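Local coordinates for Ro sixty-related protein, RSR (Deinococcus radiodurans, PDB 2NVO) that binds several small RNAs that accumulate during recovery from ultraviolet irradiation and contributes to the resistance of the bacterium to that radiation, at residues 221-229 with 241-251. Residues are numbered along the deposited sequence; the frame is centred on the assembly and turned at random.
Sequences RVIEGHLKA and LMQEYRLPLEA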
loop_
_atom_site.group_PDB
_atom_site.type_symbol
_atom_site.label_atom_id
_atom_site.label_comp_id
_atom_site.label_asym_id
_atom_site.label_seq_id
_atom_site.Cartn_x
_atom_site.Cartn_y
_atom_site.Cartn_z
ATOM N N ARG A 221 -5.619 23.853 -20.562
ATOM C CA ARG A 221 -7.027 23.511 -20.565
ATOM C C ARG A 221 -7.386 22.891 -19.224
ATOM O O ARG A 221 -8.300 23.358 -18.545
ATOM C CB ARG A 221 -7.335 22.546 -21.711
ATOM C CG ARG A 221 -8.778 22.579 -22.183
ATOM C CD ARG A 221 -8.938 21.827 -23.497
ATOM N NE ARG A 221 -8.043 22.348 -24.528
ATOM C CZ ARG A 221 -8.421 23.171 -25.503
ATOM N NH1 ARG A 221 -9.685 23.568 -25.595
ATOM N NH2 ARG A 221 -7.531 23.593 -26.393
ATOM N N VAL A 222 -6.651 21.854 -18.830
ATOM C CA VAL A 222 -6.901 21.215 -17.541
ATOM C C VAL A 222 -6.732 22.224 -16.409
ATOM O O VAL A 222 -7.448 22.176 -15.411
ATOM C CB VAL A 222 -6.006 19.975 -17.299
ATOM C CG1 VAL A 222 -5.977 19.098 -18.537
ATOM C CG2 VAL A 222 -4.602 20.385 -16.899
ATOM N N ILE A 223 -5.802 23.156 -16.583
ATOM C CA ILE A 223 -5.601 24.206 -15.595
ATOM C C ILE A 223 -6.808 25.150 -15.509
ATOM O O ILE A 223 -7.346 25.384 -14.426
ATOM C CB ILE A 223 -4.303 24.984 -15.858
ATOM C CG1 ILE A 223 -3.103 24.050 -15.694
ATOM C CG2 ILE A 223 -4.199 26.186 -14.920
ATOM C CD1 ILE A 223 -1.755 24.742 -15.811
ATOM N N GLU A 224 -7.252 25.671 -16.648
ATOM C CA GLU A 224 -8.424 26.539 -16.665
ATOM C C GLU A 224 -9.620 25.822 -16.053
ATOM O O GLU A 224 -10.357 26.389 -15.244
ATOM C CB GLU A 224 -8.759 26.976 -18.092
ATOM C CG GLU A 224 -9.921 27.960 -18.173
ATOM C CD GLU A 224 -10.106 28.541 -19.559
ATOM O OE1 GLU A 224 -10.257 27.759 -20.521
ATOM O OE2 GLU A 224 -10.105 29.784 -19.685
ATOM N N GLY A 225 -9.795 24.565 -16.448
ATOM C CA GLY A 225 -10.880 23.744 -15.953
ATOM C C GLY A 225 -10.871 23.616 -14.445
ATOM O O GLY A 225 -11.911 23.772 -13.805
ATOM N N HIS A 226 -9.703 23.326 -13.877
ATOM C CA HIS A 226 -9.567 23.203 -12.429
ATOM C C HIS A 226 -9.841 24.531 -11.735
ATOM O O HIS A 226 -10.429 24.569 -10.654
ATOM C CB HIS A 226 -8.181 22.676 -12.042
ATOM C CG HIS A 226 -8.118 21.182 -11.906
ATOM N ND1 HIS A 226 -8.447 20.528 -10.738
ATOM C CD2 HIS A 226 -7.771 20.221 -12.791
ATOM C CE1 HIS A 226 -8.303 19.227 -10.912
ATOM N NE2 HIS A 226 -7.894 19.011 -12.147
ATOM N N LEU A 227 -9.418 25.618 -12.364
ATOM C CA LEU A 227 -9.671 26.946 -11.827
ATOM C C LEU A 227 -11.172 27.170 -11.683
ATOM O O LEU A 227 -11.681 27.351 -10.574
ATOM C CB LEU A 227 -9.052 28.010 -12.733
ATOM C CG LEU A 227 -7.526 27.950 -12.808
ATOM C CD1 LEU A 227 -6.978 29.015 -13.737
ATOM C CD2 LEU A 227 -6.922 28.080 -11.417
ATOM N N LYS A 228 -11.875 27.134 -12.811
ATOM C CA LYS A 228 -13.325 27.300 -12.833
ATOM C C LYS A 228 -14.036 26.309 -11.912
ATOM O O LYS A 228 -15.012 26.657 -11.252
ATOM C CB LYS A 228 -13.850 27.166 -14.262
ATOM C CG LYS A 228 -13.044 27.962 -15.282
ATOM C CD LYS A 228 -13.811 28.183 -16.582
ATOM C CE LYS A 228 -14.075 26.879 -17.316
ATOM N NZ LYS A 228 -14.728 27.109 -18.635
ATOM N N ALA A 229 -13.538 25.080 -11.861
ATOM C CA ALA A 229 -14.146 24.052 -11.028
ATOM C C ALA A 229 -14.225 24.475 -9.562
ATOM O O ALA A 229 -15.197 24.168 -8.871
ATOM C CB ALA A 229 -13.390 22.741 -11.163
ATOM N N LEU A 241 -18.546 20.731 -16.083
ATOM C CA LEU A 241 -17.175 21.225 -16.150
ATOM C C LEU A 241 -16.131 20.123 -16.314
ATOM O O LEU A 241 -15.249 20.232 -17.162
ATOM C CB LEU A 241 -16.854 22.091 -14.931
ATOM C CG LEU A 241 -17.327 23.542 -15.037
ATOM C CD1 LEU A 241 -17.074 24.284 -13.739
ATOM C CD2 LEU A 241 -16.643 24.237 -16.208
ATOM N N MET A 242 -16.217 19.071 -15.505
ATOM C CA MET A 242 -15.289 17.956 -15.677
ATOM C C MET A 242 -15.586 17.224 -16.972
ATOM O O MET A 242 -14.681 16.695 -17.615
ATOM C CB MET A 242 -15.286 16.999 -14.479
ATOM C CG MET A 242 -16.621 16.799 -13.794
ATOM S SD MET A 242 -16.396 15.980 -12.195
ATOM C CE MET A 242 -18.072 15.913 -11.595
ATOM N N GLN A 243 -16.858 17.210 -17.359
ATOM C CA GLN A 243 -17.234 16.684 -18.663
ATOM C C GLN A 243 -16.502 17.448 -19.761
ATOM O O GLN A 243 -15.851 16.848 -20.616
ATOM C CB GLN A 243 -18.747 16.761 -18.874
ATOM C CG GLN A 243 -19.517 15.594 -18.279
ATOM C CD GLN A 243 -21.001 15.651 -18.597
ATOM O OE1 GLN A 243 -21.551 16.722 -18.857
ATOM N NE2 GLN A 243 -21.658 14.495 -18.577
ATOM N N GLU A 244 -16.592 18.772 -19.732
ATOM C CA GLU A 244 -15.884 19.566 -20.726
ATOM C C GLU A 244 -14.374 19.395 -20.616
ATOM O O GLU A 244 -13.673 19.342 -21.624
ATOM C CB GLU A 244 -16.237 21.051 -20.617
ATOM C CG GLU A 244 -15.250 21.932 -21.370
ATOM C CD GLU A 244 -15.724 23.359 -21.547
ATOM O OE1 GLU A 244 -16.570 23.820 -20.749
ATOM O OE2 GLU A 244 -15.236 24.024 -22.491
ATOM N N TYR A 245 -13.881 19.291 -19.385
ATOM C CA TYR A 245 -12.448 19.420 -19.127
ATOM C C TYR A 245 -11.730 18.155 -18.646
ATOM O O TYR A 245 -10.611 18.243 -18.142
ATOM C CB TYR A 245 -12.206 20.539 -18.110
ATOM C CG TYR A 245 -12.294 21.938 -18.674
ATOM C CD1 TYR A 245 -11.239 22.482 -19.398
ATOM C CD2 TYR A 245 -13.422 22.722 -18.468
ATOM C CE1 TYR A 245 -11.310 23.765 -19.913
ATOM C CE2 TYR A 245 -13.500 24.005 -18.977
ATOM C CZ TYR A 245 -12.440 24.519 -19.697
ATOM O OH TYR A 245 -12.511 25.794 -20.206
ATOM N N ARG A 246 -12.365 16.995 -18.792
ATOM C CA ARG A 246 -11.769 15.715 -18.380
ATOM C C ARG A 246 -11.272 15.716 -16.928
ATOM O O ARG A 246 -10.354 14.978 -16.572
ATOM C CB ARG A 246 -10.642 15.296 -19.345
ATOM C CG ARG A 246 -9.344 16.112 -19.244
ATOM C CD ARG A 246 -8.236 15.354 -18.519
ATOM N NE ARG A 246 -7.339 16.245 -17.783
ATOM C CZ ARG A 246 -6.100 15.924 -17.415
ATOM N NH1 ARG A 246 -5.356 16.793 -16.738
ATOM N NH2 ARG A 246 -5.597 14.735 -17.731
ATOM N N LEU A 247 -11.905 16.527 -16.086
ATOM C CA LEU A 247 -11.397 16.772 -14.737
ATOM C C LEU A 247 -11.744 15.685 -13.721
ATOM O O LEU A 247 -12.852 15.144 -13.725
ATOM C CB LEU A 247 -11.891 18.129 -14.225
ATOM C CG LEU A 247 -11.467 19.353 -15.037
ATOM C CD1 LEU A 247 -12.254 20.565 -14.592
ATOM C CD2 LEU A 247 -9.973 19.599 -14.919
ATOM N N PRO A 248 -10.786 15.372 -12.837
ATOM C CA PRO A 248 -10.945 14.446 -11.711
ATOM C C PRO A 248 -11.977 14.921 -10.687
ATOM O O PRO A 248 -12.216 16.121 -10.551
ATOM C CB PRO A 248 -9.546 14.439 -11.078
ATOM C CG PRO A 248 -8.885 15.694 -11.609
ATOM C CD PRO A 248 -9.381 15.765 -13.003
ATOM N N LEU A 249 -12.582 13.971 -9.978
ATOM C CA LEU A 249 -13.548 14.268 -8.924
ATOM C C LEU A 249 -12.930 15.159 -7.850
ATOM O O LEU A 249 -13.637 15.844 -7.106
ATOM C CB LEU A 249 -14.039 12.966 -8.295
ATOM C CG LEU A 249 -14.803 13.028 -6.976
ATOM C CD1 LEU A 249 -16.174 13.654 -7.165
ATOM C CD2 LEU A 249 -14.930 11.634 -6.413
ATOM N N GLU A 250 -11.601 15.141 -7.783
ATOM C CA GLU A 250 -10.854 15.969 -6.848
ATOM C C GLU A 250 -11.151 17.442 -7.084
ATOM O O GLU A 250 -11.307 18.214 -6.135
ATOM C CB GLU A 250 -9.355 15.735 -7.034
ATOM C CG GLU A 250 -8.986 14.311 -7.421
ATOM C CD GLU A 250 -7.573 14.219 -7.962
ATOM O OE1 GLU A 250 -6.948 15.283 -8.168
ATOM O OE2 GLU A 250 -7.088 13.089 -8.181
ATOM N N ALA A 251 -11.227 17.816 -8.361
ATOM C CA ALA A 251 -11.388 19.210 -8.772
ATOM C C ALA A 251 -12.680 19.842 -8.266
ATOM O O ALA A 251 -12.838 21.061 -8.294
ATOM C CB ALA A 251 -11.316 19.318 -10.286
HETATM O O HOH W 1 -10.322 22.124 -9.068
#
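Y245 lays one face of its ring flat on the backbone of G225, whose CA stands 3.6 Å from the ring centroid and 13° off the ring normal, a CH-pi contact over the middle of the face. With no side chain at G225, helix 221-229 lets the ring down onto its surface as a knob in the hole formed by R221, E224, G225 and K228; the CG methylene of R221 meets the ring at CE1, and the opposite face carries the CG of E244. The phenol oxygen is gripped twice near the ring plane: Y245 OH donates to E224 OE1 (3.0 Å), which it meets from above the carboxylate plane, and accepts from K228 NZ, also at 3.0 Å. E224 reaches this point because its chain is extended, with CG turned opposite the backbone N (chi1 -176°), whereas the chain of K228 bends at chi3 and crosses the tyrosine at about a right angle. E244 OE1, 4.3 Å from K228 NZ and beyond salt-bridge range, may still favour the charged lysine. Beyond the turn, where R246 adopts positive phi, L247 rests CD1 against the carbonyl group of G225 and 4.2 Å from A229 CB, which also lies 4.1 Å from A251 CB. P248 CG touches the edge of the H226 imidazole at NE2 (3.5 Å). A water joins H226 ND1 and the backbone oxygens of H226 and A251, tying the 3-10 turn 249-251 to the helix. The two helix segments run antiparallel at 175°, their axes 9.7 Å apart, forming a helical hairpin in the horseshoe-shaped TROVE domain of HEAT-like repeats. On the far side of helix 219-229, I223 and L227 pack on helix 198-209, while V222 and H226 touch helix 166-175; M242 and L249 lead on to helix 259-266.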